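Local coordinates for protein CBIX (Paracoccus pantotrophus, PDB 4CCS) that serves as the terminal enzyme of siroheme biosynthesis in denitrifying bacteria, probably as a chelatase that inserts ferrous iron into sirohydrochlorin, at residues A[3-11]-A[52-63]; A[92-102]-A[209-218]. All blocks are in the same frame, centred on the assembly; numbering follows the deposited sequence.

Interaction 1 pairs two strands of the N-terminal parallel sheet, and interaction 2 is the seam where that half of the chain meets the C-terminal half. Their centres are about 18 Å apart, yet residues 52-63 touch residues 92-102 directly. Tyr60 OH lies 2.8 Å from Asp95 OD2, a probable hydrogen bond, so a side chain of the sheet reaches the carboxylate at the seam. A second probable bond, from Gly93 N to Phe63 O at 2.9 Å, ties the two backbones together directly. The bound D-malate lies about 11 Å from the side chain of Cys102 in interaction 2, beyond direct contact with it.

Interaction 1: residues A[3-11]-A[52-63]. With EDO (1,2-ethanediol), chain D.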
loop_
_atom_site.group_PDB
_atom_site.type_symbol
_atom_site.label_atom_id
_atom_site.label_comp_id
_atom_site.label_asym_id
_atom_site.label_seq_id
_atom_site.Cartn_x
_atom_site.Cartn_y
_atom_site.Cartn_z
ATOM N N ARG A 3 -21.948 0.745 9.237
ATOM C CA ARG A 3 -21.531 1.215 10.556
ATOM C C ARG A 3 -20.236 0.526 11.025
ATOM O O ARG A 3 -19.293 1.216 11.352
ATOM C CB ARG A 3 -22.679 1.099 11.579
ATOM C CG ARG A 3 -22.309 1.513 13.004
ATOM C CD ARG A 3 -22.908 2.846 13.415
ATOM N NE ARG A 3 -22.673 3.125 14.834
ATOM C CZ ARG A 3 -23.460 2.712 15.825
ATOM N NH1 ARG A 3 -24.547 1.997 15.563
ATOM N NH2 ARG A 3 -23.164 3.010 17.083
ATOM N N ASN A 4 -20.176 -0.805 11.041
ATOM C CA ASN A 4 -18.955 -1.506 11.467
ATOM C C ASN A 4 -17.929 -1.565 10.326
ATOM O O ASN A 4 -18.261 -2.028 9.231
ATOM C CB ASN A 4 -19.284 -2.918 11.964
ATOM C CG ASN A 4 -19.569 -3.040 13.446
ATOM O OD1 ASN A 4 -19.370 -2.113 14.241
ATOM N ND2 ASN A 4 -19.990 -4.226 13.862
ATOM N N VAL A 5 -16.698 -1.070 10.570
ATOM C CA VAL A 5 -15.617 -1.085 9.561
ATOM C C VAL A 5 -14.331 -1.695 10.130
ATOM O O VAL A 5 -13.843 -1.258 11.172
ATOM C CB VAL A 5 -15.356 0.307 8.896
ATOM C CG1 VAL A 5 -14.242 0.233 7.842
ATOM C CG2 VAL A 5 -16.632 0.880 8.274
ATOM N N LEU A 6 -13.761 -2.668 9.408
ATOM C CA LEU A 6 -12.500 -3.280 9.802
ATOM C C LEU A 6 -11.445 -3.059 8.708
ATOM O O LEU A 6 -11.663 -3.451 7.566
ATOM C CB LEU A 6 -12.735 -4.778 10.107
ATOM C CG LEU A 6 -11.638 -5.571 10.835
ATOM C CD1 LEU A 6 -11.230 -4.914 12.178
ATOM C CD2 LEU A 6 -12.105 -6.997 11.090
ATOM N N ILE A 7 -10.340 -2.378 9.057
ATOM C CA ILE A 7 -9.177 -2.128 8.179
ATOM C C ILE A 7 -8.275 -3.342 8.406
ATOM O O ILE A 7 -7.829 -3.576 9.537
ATOM C CB ILE A 7 -8.443 -0.807 8.524
ATOM C CG1 ILE A 7 -9.397 0.420 8.619
ATOM C CG2 ILE A 7 -7.272 -0.545 7.566
ATOM C CD1 ILE A 7 -10.365 0.717 7.493
ATOM N N VAL A 8 -8.070 -4.139 7.353
ATOM C CA VAL A 8 -7.357 -5.415 7.439
ATOM C C VAL A 8 -6.030 -5.406 6.694
ATOM O O VAL A 8 -5.988 -5.114 5.500
ATOM C CB VAL A 8 -8.284 -6.579 6.978
ATOM C CG1 VAL A 8 -7.551 -7.923 6.979
ATOM C CG2 VAL A 8 -9.539 -6.658 7.848
ATOM N N ALA A 9 -4.956 -5.769 7.398
ATOM C CA ALA A 9 -3.637 -5.913 6.794
ATOM C C ALA A 9 -3.297 -7.393 6.614
ATOM O O ALA A 9 -3.744 -8.242 7.405
ATOM C CB ALA A 9 -2.589 -5.268 7.676
ATOM N N HIS A 10 -2.480 -7.697 5.593
ATOM C CA HIS A 10 -1.928 -9.038 5.391
ATOM C C HIS A 10 -0.996 -9.304 6.569
ATOM O O HIS A 10 -0.323 -8.387 7.035
ATOM C CB HIS A 10 -1.060 -9.097 4.118
ATOM C CG HIS A 10 -1.798 -9.560 2.910
ATOM N ND1 HIS A 10 -2.561 -10.712 2.926
ATOM C CD2 HIS A 10 -1.860 -9.010 1.678
ATOM C CE1 HIS A 10 -3.086 -10.808 1.715
ATOM N NE2 HIS A 10 -2.682 -9.809 0.930
ATOM N N GLY A 11 -0.927 -10.542 7.057
ATOM C CA GLY A 11 0.026 -10.764 8.146
ATOM C C GLY A 11 1.440 -10.937 7.577
ATOM O O GLY A 11 1.611 -11.183 6.376
ATOM N N ARG A 52 -14.363 -10.118 15.216
ATOM C CA ARG A 52 -15.140 -8.938 15.613
ATOM C C ARG A 52 -16.105 -8.517 14.475
ATOM O O ARG A 52 -17.034 -7.740 14.707
ATOM C CB ARG A 52 -14.235 -7.779 16.089
ATOM C CG ARG A 52 -13.609 -6.923 14.990
ATOM C CD ARG A 52 -12.521 -6.015 15.541
ATOM N NE ARG A 52 -11.228 -6.698 15.540
ATOM C CZ ARG A 52 -10.070 -6.148 15.890
ATOM N NH1 ARG A 52 -10.021 -4.881 16.292
ATOM N NH2 ARG A 52 -8.953 -6.860 15.853
ATOM N N ALA A 53 -15.882 -9.050 13.256
ATOM C CA ALA A 53 -16.692 -8.773 12.070
ATOM C C ALA A 53 -17.968 -9.601 12.049
ATOM O O ALA A 53 -17.994 -10.723 12.552
ATOM C CB ALA A 53 -15.882 -9.047 10.809
ATOM N N ASP A 54 -19.016 -9.047 11.428
ATOM C CA ASP A 54 -20.308 -9.702 11.228
ATOM C C ASP A 54 -20.802 -9.424 9.803
ATOM O O ASP A 54 -20.092 -8.771 9.030
ATOM C CB ASP A 54 -21.336 -9.298 12.309
ATOM C CG ASP A 54 -21.533 -7.811 12.535
ATOM O OD1 ASP A 54 -21.466 -7.038 11.546
ATOM O OD2 ASP A 54 -21.811 -7.422 13.690
ATOM N N ASP A 55 -22.006 -9.916 9.454
ATOM C CA ASP A 55 -22.609 -9.758 8.129
ATOM C C ASP A 55 -22.830 -8.303 7.685
ATOM O O ASP A 55 -22.938 -8.062 6.484
ATOM C CB ASP A 55 -23.920 -10.562 8.036
ATOM C CG ASP A 55 -23.705 -12.048 7.808
ATOM O OD1 ASP A 55 -22.631 -12.421 7.284
ATOM O OD2 ASP A 55 -24.623 -12.835 8.124
ATOM N N GLU A 56 -22.875 -7.341 8.628
ATOM C CA GLU A 56 -23.054 -5.926 8.286
ATOM C C GLU A 56 -21.749 -5.111 8.393
ATOM O O GLU A 56 -21.789 -3.878 8.374
ATOM C CB GLU A 56 -24.202 -5.297 9.104
ATOM C CG GLU A 56 -25.586 -5.599 8.541
ATOM C CD GLU A 56 -26.061 -4.671 7.436
ATOM O OE1 GLU A 56 -25.516 -4.746 6.310
ATOM O OE2 GLU A 56 -26.992 -3.873 7.694
ATOM N N THR A 57 -20.594 -5.794 8.483
ATOM C CA THR A 57 -19.288 -5.123 8.580
ATOM C C THR A 57 -18.709 -4.883 7.180
ATOM O O THR A 57 -18.838 -5.746 6.307
ATOM C CB THR A 57 -18.308 -5.933 9.486
ATOM O OG1 THR A 57 -18.900 -6.154 10.769
ATOM C CG2 THR A 57 -16.953 -5.245 9.681
ATOM N N LEU A 58 -18.075 -3.714 6.975
ATOM C CA LEU A 58 -17.366 -3.396 5.733
ATOM C C LEU A 58 -15.872 -3.667 5.989
ATOM O O LEU A 58 -15.360 -3.311 7.044
ATOM C CB LEU A 58 -17.554 -1.924 5.306
ATOM C CG LEU A 58 -18.982 -1.392 5.047
ATOM C CD1 LEU A 58 -18.915 -0.031 4.386
ATOM C CD2 LEU A 58 -19.778 -2.320 4.155
ATOM N N ILE A 59 -15.190 -4.300 5.038
ATOM C CA ILE A 59 -13.763 -4.613 5.145
ATOM C C ILE A 59 -12.963 -3.734 4.186
ATOM O O ILE A 59 -13.200 -3.795 2.976
ATOM C CB ILE A 59 -13.501 -6.137 4.881
ATOM C CG1 ILE A 59 -14.393 -7.080 5.769
ATOM C CG2 ILE A 59 -12.011 -6.488 4.999
ATOM C CD1 ILE A 59 -14.295 -6.915 7.366
ATOM N N TYR A 60 -12.020 -2.922 4.711
ATOM C CA TYR A 60 -11.117 -2.147 3.853
ATOM C C TYR A 60 -9.768 -2.903 3.863
ATOM O O TYR A 60 -9.034 -2.827 4.851
ATOM C CB TYR A 60 -10.942 -0.684 4.297
ATOM C CG TYR A 60 -10.074 0.128 3.351
ATOM C CD1 TYR A 60 -8.690 0.185 3.515
ATOM C CD2 TYR A 60 -10.635 0.839 2.292
ATOM C CE1 TYR A 60 -7.886 0.915 2.639
ATOM C CE2 TYR A 60 -9.841 1.583 1.418
ATOM C CZ TYR A 60 -8.464 1.608 1.588
ATOM O OH TYR A 60 -7.680 2.361 0.745
ATOM N N PRO A 61 -9.466 -3.651 2.793
ATOM C CA PRO A 61 -8.214 -4.415 2.753
ATOM C C PRO A 61 -7.008 -3.568 2.335
ATOM O O PRO A 61 -7.032 -2.917 1.285
ATOM C CB PRO A 61 -8.510 -5.544 1.761
ATOM C CG PRO A 61 -9.644 -5.043 0.897
ATOM C CD PRO A 61 -10.254 -3.823 1.549
ATOM N N LEU A 62 -5.931 -3.604 3.141
ATOM C CA LEU A 62 -4.680 -2.904 2.802
ATOM C C LEU A 62 -3.852 -3.750 1.810
ATOM O O LEU A 62 -2.678 -4.037 2.053
ATOM C CB LEU A 62 -3.860 -2.595 4.073
ATOM C CG LEU A 62 -4.415 -1.545 5.040
ATOM C CD1 LEU A 62 -3.522 -1.438 6.281
ATOM C CD2 LEU A 62 -4.514 -0.167 4.379
ATOM N N PHE A 63 -4.485 -4.202 0.724
ATOM C CA PHE A 63 -3.829 -5.041 -0.285
ATOM C C PHE A 63 -3.481 -4.186 -1.504
ATOM O O PHE A 63 -4.109 -3.146 -1.702
ATOM C CB PHE A 63 -4.708 -6.247 -0.663
ATOM C CG PHE A 63 -5.240 -7.110 0.472
ATOM C CD1 PHE A 63 -4.675 -7.054 1.746
ATOM C CD2 PHE A 63 -6.266 -8.028 0.246
ATOM C CE1 PHE A 63 -5.160 -7.860 2.786
ATOM C CE2 PHE A 63 -6.755 -8.828 1.287
ATOM C CZ PHE A 63 -6.197 -8.742 2.548
HETATM C C1 EDO D . -0.772 -13.872 6.008
HETATM O O1 EDO D . -1.246 -13.623 7.333
HETATM C C2 EDO D . -1.895 -13.607 5.014
HETATM O O2 EDO D . -2.363 -12.278 5.198
HETATM O O HOH W 1 -1.480 -5.435 4.174
#
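His10 and Phe63 lie one over the other as an offset stack, with centroids 3.9 Å apart and planes at 12°. Traced outward, the His10 side chain has CB 3.6 Å from O2 of an ethanediol, probably from the crystallisation liquor, then CG, which projects past the rim of Phe63, while CE1 and NE2 lie over its face; CD2 makes the closest approach, 3.4 Å to Phe63 CD1. ND1 turns to the diol instead, meeting O2 in the ring plane at 2.8 Å, and Gly11 N bonds to that same oxygen. Pro61 CB covers the opposite face of Phe63, while Phe69 meets the His10 ring edge-to-face. With an alanine in the histidine's place, one face of Phe63 would probably lose its stacking partner and the diol oxygen would keep Gly11 N but lose the ring nitrogen. The histidine directly follows strand 4-9, which runs parallel to strand 57-61 (axes 4.6 Å apart, 22°) within a parallel sheet of order 2-1-3-4, consistent with a chelatase-type alpha/beta lobe. Five backbone bonds alternate along the pair, ending with Leu62 N to Val8 O at 2.8 Å. On one face Leu6 CB meets Ile59 CD1 at 3.8 Å, and Leu6 CD1 rests over the Arg52 guanidinium. On the other, Ile7 holds CG1 anti to its carbonyl carbon (chi1 -51°), which carries CD1 across to Tyr60 CB, 3.5 Å away. In the type I turn from Asp54 to Thr57, Asp54 OD1 accepts from Glu56 N, forming an Asx turn, and from the Thr57 hydroxyl on the opposite face of the carboxylate.

Interaction 2: residues A[92-102]-A[209-218]; sequences FGSDPGLPALC and VGLAPQVPAM
Met218 and Asp95 approach from opposite directions, while Phe92 meets the methionine at about a right angle. The Met218 chain runs extended as far as SD, with CG anti to the backbone N (chi1 -176°), and bends only at chi3, 85°. CG thus lies 3.2 Å from Asp95 OD1, SD sits 3.6 Å from Leu98 N, and CE turns in to Phe92 CE1 at 3.5 Å. Val209 CG1 comes to the edge of the Phe92 ring in its plane, the two side chains sliding past each other in opposite directions. Leu101 divides its branches: CD2 packs on Val215 CG2 at 3.7 Å, crossing that side chain nearly perpendicularly, and on Val209 CG2, while CD1 reaches Ala212 CB and Gln214 OE1. Both oxygens of the buried carboxylate have partners. OD1 caps Gly97 N through its anti lone pair and accepts a hydrogen bond from a water that also donates to Met218 O; OD2 is hydrogen-bonded to Tyr60 OH and Ser222 OG. Both segments follow the last short strand of their sheet with a 3-10 segment, a type I turn and a helix, a repeated layout consistent with the two similar alpha/beta lobes of the chelatase fold, joined here where helices 98-113 and 215-226 begin.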
loop_
_atom_site.group_PDB
_atom_site.type_symbol
_atom_site.label_atom_id
_atom_site.label_comp_id
_atom_site.label_asym_id
_atom_site.label_seq_id
_atom_site.Cartn_x
_atom_site.Cartn_y
_atom_site.Cartn_z
ATOM N N PHE A 92 -6.523 -0.915 -0.942
ATOM C CA PHE A 92 -5.625 0.241 -0.856
ATOM C C PHE A 92 -4.949 0.535 -2.212
ATOM O O PHE A 92 -4.902 1.693 -2.632
ATOM C CB PHE A 92 -4.539 -0.024 0.230
ATOM C CG PHE A 92 -3.461 1.036 0.349
ATOM C CD1 PHE A 92 -3.636 2.139 1.169
ATOM C CD2 PHE A 92 -2.275 0.932 -0.372
ATOM C CE1 PHE A 92 -2.634 3.122 1.276
ATOM C CE2 PHE A 92 -1.291 1.924 -0.283
ATOM C CZ PHE A 92 -1.479 3.012 0.538
ATOM N N GLY A 93 -4.437 -0.510 -2.892
ATOM C CA GLY A 93 -3.733 -0.344 -4.173
ATOM C C GLY A 93 -4.607 0.242 -5.297
ATOM O O GLY A 93 -4.079 0.930 -6.172
ATOM N N SER A 94 -5.926 -0.024 -5.257
ATOM C CA SER A 94 -6.867 0.471 -6.270
ATOM C C SER A 94 -7.609 1.724 -5.806
ATOM O O SER A 94 -8.527 2.189 -6.486
ATOM C CB SER A 94 -7.851 -0.627 -6.664
ATOM O OG SER A 94 -8.732 -0.917 -5.594
ATOM N N ASP A 95 -7.213 2.289 -4.653
ATOM C CA ASP A 95 -7.862 3.483 -4.129
ATOM C C ASP A 95 -7.743 4.663 -5.114
ATOM O O ASP A 95 -6.644 4.917 -5.607
ATOM C CB ASP A 95 -7.304 3.859 -2.754
ATOM C CG ASP A 95 -8.238 4.774 -1.995
ATOM O OD1 ASP A 95 -8.406 5.930 -2.427
ATOM O OD2 ASP A 95 -8.789 4.329 -0.946
ATOM N N PRO A 96 -8.874 5.354 -5.439
ATOM C CA PRO A 96 -8.818 6.473 -6.395
ATOM C C PRO A 96 -7.820 7.564 -6.022
ATOM O O PRO A 96 -7.282 8.199 -6.911
ATOM C CB PRO A 96 -10.266 7.012 -6.429
ATOM C CG PRO A 96 -11.051 6.175 -5.445
ATOM C CD PRO A 96 -10.272 4.921 -5.213
ATOM N N GLY A 97 -7.551 7.763 -4.716
ATOM C CA GLY A 97 -6.629 8.804 -4.254
ATOM C C GLY A 97 -5.151 8.422 -4.244
ATOM O O GLY A 97 -4.321 9.287 -3.977
ATOM N N LEU A 98 -4.810 7.152 -4.526
ATOM C CA LEU A 98 -3.409 6.719 -4.451
ATOM C C LEU A 98 -2.471 7.404 -5.489
ATOM O O LEU A 98 -1.403 7.847 -5.069
ATOM C CB LEU A 98 -3.263 5.182 -4.488
ATOM C CG LEU A 98 -1.839 4.600 -4.205
ATOM C CD1 LEU A 98 -1.277 5.100 -2.879
ATOM C CD2 LEU A 98 -1.851 3.074 -4.233
ATOM N N PRO A 99 -2.863 7.568 -6.794
ATOM C CA PRO A 99 -1.933 8.240 -7.723
ATOM C C PRO A 99 -1.616 9.683 -7.340
ATOM O O PRO A 99 -0.456 10.084 -7.446
ATOM C CB PRO A 99 -2.631 8.121 -9.094
ATOM C CG PRO A 99 -3.472 6.902 -8.963
ATOM C CD PRO A 99 -3.975 6.931 -7.543
ATOM N N ALA A 100 -2.616 10.440 -6.849
ATOM C CA ALA A 100 -2.394 11.837 -6.422
ATOM C C ALA A 100 -1.494 11.866 -5.174
ATOM O O ALA A 100 -0.592 12.704 -5.081
ATOM C CB ALA A 100 -3.713 12.518 -6.136
ATOM N N LEU A 101 -1.690 10.906 -4.259
ATOM C CA LEU A 101 -0.841 10.812 -3.053
ATOM C C LEU A 101 0.641 10.582 -3.415
ATOM O O LEU A 101 1.522 11.271 -2.866
ATOM C CB LEU A 101 -1.370 9.731 -2.083
ATOM C CG LEU A 101 -0.490 9.427 -0.853
ATOM C CD1 LEU A 101 -0.270 10.680 -0.012
ATOM C CD2 LEU A 101 -1.108 8.365 -0.028
ATOM N N CYS A 102 0.911 9.648 -4.358
ATOM C CA CYS A 102 2.267 9.342 -4.837
ATOM C C CYS A 102 2.887 10.580 -5.453
ATOM O O CYS A 102 4.055 10.875 -5.196
ATOM C CB CYS A 102 2.253 8.181 -5.826
ATOM S SG CYS A 102 1.760 6.596 -5.101
ATOM N N VAL A 209 4.595 4.323 0.972
ATOM C CA VAL A 209 3.402 5.165 0.761
ATOM C C VAL A 209 2.326 4.973 1.858
ATOM O O VAL A 209 1.692 5.958 2.231
ATOM C CB VAL A 209 2.833 5.011 -0.682
ATOM C CG1 VAL A 209 2.222 3.618 -0.927
ATOM C CG2 VAL A 209 1.837 6.126 -1.015
ATOM N N GLY A 210 2.152 3.743 2.401
ATOM C CA GLY A 210 1.157 3.445 3.447
ATOM C C GLY A 210 1.328 4.269 4.740
ATOM O O GLY A 210 0.371 4.379 5.516
ATOM N N LEU A 211 2.514 4.848 4.967
ATOM C CA LEU A 211 2.797 5.654 6.169
ATOM C C LEU A 211 2.564 7.154 5.972
ATOM O O LEU A 211 2.746 7.921 6.923
ATOM C CB LEU A 211 4.227 5.422 6.688
ATOM C CG LEU A 211 4.614 3.989 7.091
ATOM C CD1 LEU A 211 6.065 3.943 7.543
ATOM C CD2 LEU A 211 3.695 3.430 8.185
ATOM N N ALA A 212 2.163 7.573 4.757
ATOM C CA ALA A 212 1.956 8.995 4.448
ATOM C C ALA A 212 0.871 9.646 5.314
ATOM O O ALA A 212 -0.102 8.983 5.657
ATOM C CB ALA A 212 1.645 9.184 2.968
ATOM N N PRO A 213 1.004 10.961 5.632
ATOM C CA PRO A 213 -0.009 11.622 6.476
ATOM C C PRO A 213 -1.406 11.669 5.876
ATOM O O PRO A 213 -2.384 11.687 6.625
ATOM C CB PRO A 213 0.564 13.028 6.736
ATOM C CG PRO A 213 1.779 13.163 5.906
ATOM C CD PRO A 213 2.225 11.784 5.487
ATOM N N GLN A 214 -1.522 11.628 4.533
ATOM C CA GLN A 214 -2.836 11.700 3.879
ATOM C C GLN A 214 -3.547 10.354 3.747
ATOM O O GLN A 214 -4.675 10.337 3.273
ATOM C CB GLN A 214 -2.749 12.382 2.502
ATOM C CG GLN A 214 -2.157 13.784 2.533
ATOM C CD GLN A 214 -0.642 13.834 2.515
ATOM O OE1 GLN A 214 0.058 12.813 2.566
ATOM N NE2 GLN A 214 -0.084 15.037 2.502
ATOM N N VAL A 215 -2.896 9.227 4.131
ATOM C CA VAL A 215 -3.522 7.908 4.001
ATOM C C VAL A 215 -4.837 7.794 4.826
ATOM O O VAL A 215 -5.818 7.335 4.254
ATOM C CB VAL A 215 -2.532 6.736 4.275
ATOM C CG1 VAL A 215 -3.271 5.401 4.406
ATOM C CG2 VAL A 215 -1.464 6.664 3.183
ATOM N N PRO A 216 -4.884 8.198 6.127
ATOM C CA PRO A 216 -6.166 8.088 6.856
ATOM C C PRO A 216 -7.351 8.782 6.146
ATOM O O PRO A 216 -8.409 8.180 6.034
ATOM C CB PRO A 216 -5.856 8.697 8.225
ATOM C CG PRO A 216 -4.396 8.455 8.403
ATOM C CD PRO A 216 -3.804 8.641 7.034
ATOM N N ALA A 217 -7.143 9.994 5.593
ATOM C CA ALA A 217 -8.198 10.735 4.872
ATOM C C ALA A 217 -8.616 10.012 3.600
ATOM O O ALA A 217 -9.806 9.916 3.319
ATOM C CB ALA A 217 -7.730 12.151 4.557
ATOM N N MET A 218 -7.644 9.393 2.894
ATOM C CA MET A 218 -7.895 8.607 1.693
ATOM C C MET A 218 -8.788 7.397 2.020
ATOM O O MET A 218 -9.785 7.167 1.336
ATOM C CB MET A 218 -6.549 8.184 1.049
ATOM C CG MET A 218 -6.703 7.453 -0.250
ATOM S SD MET A 218 -5.151 6.792 -0.928
ATOM C CE MET A 218 -5.084 5.241 -0.054
HETATM O O HOH W 2 -9.963 7.811 -1.292
#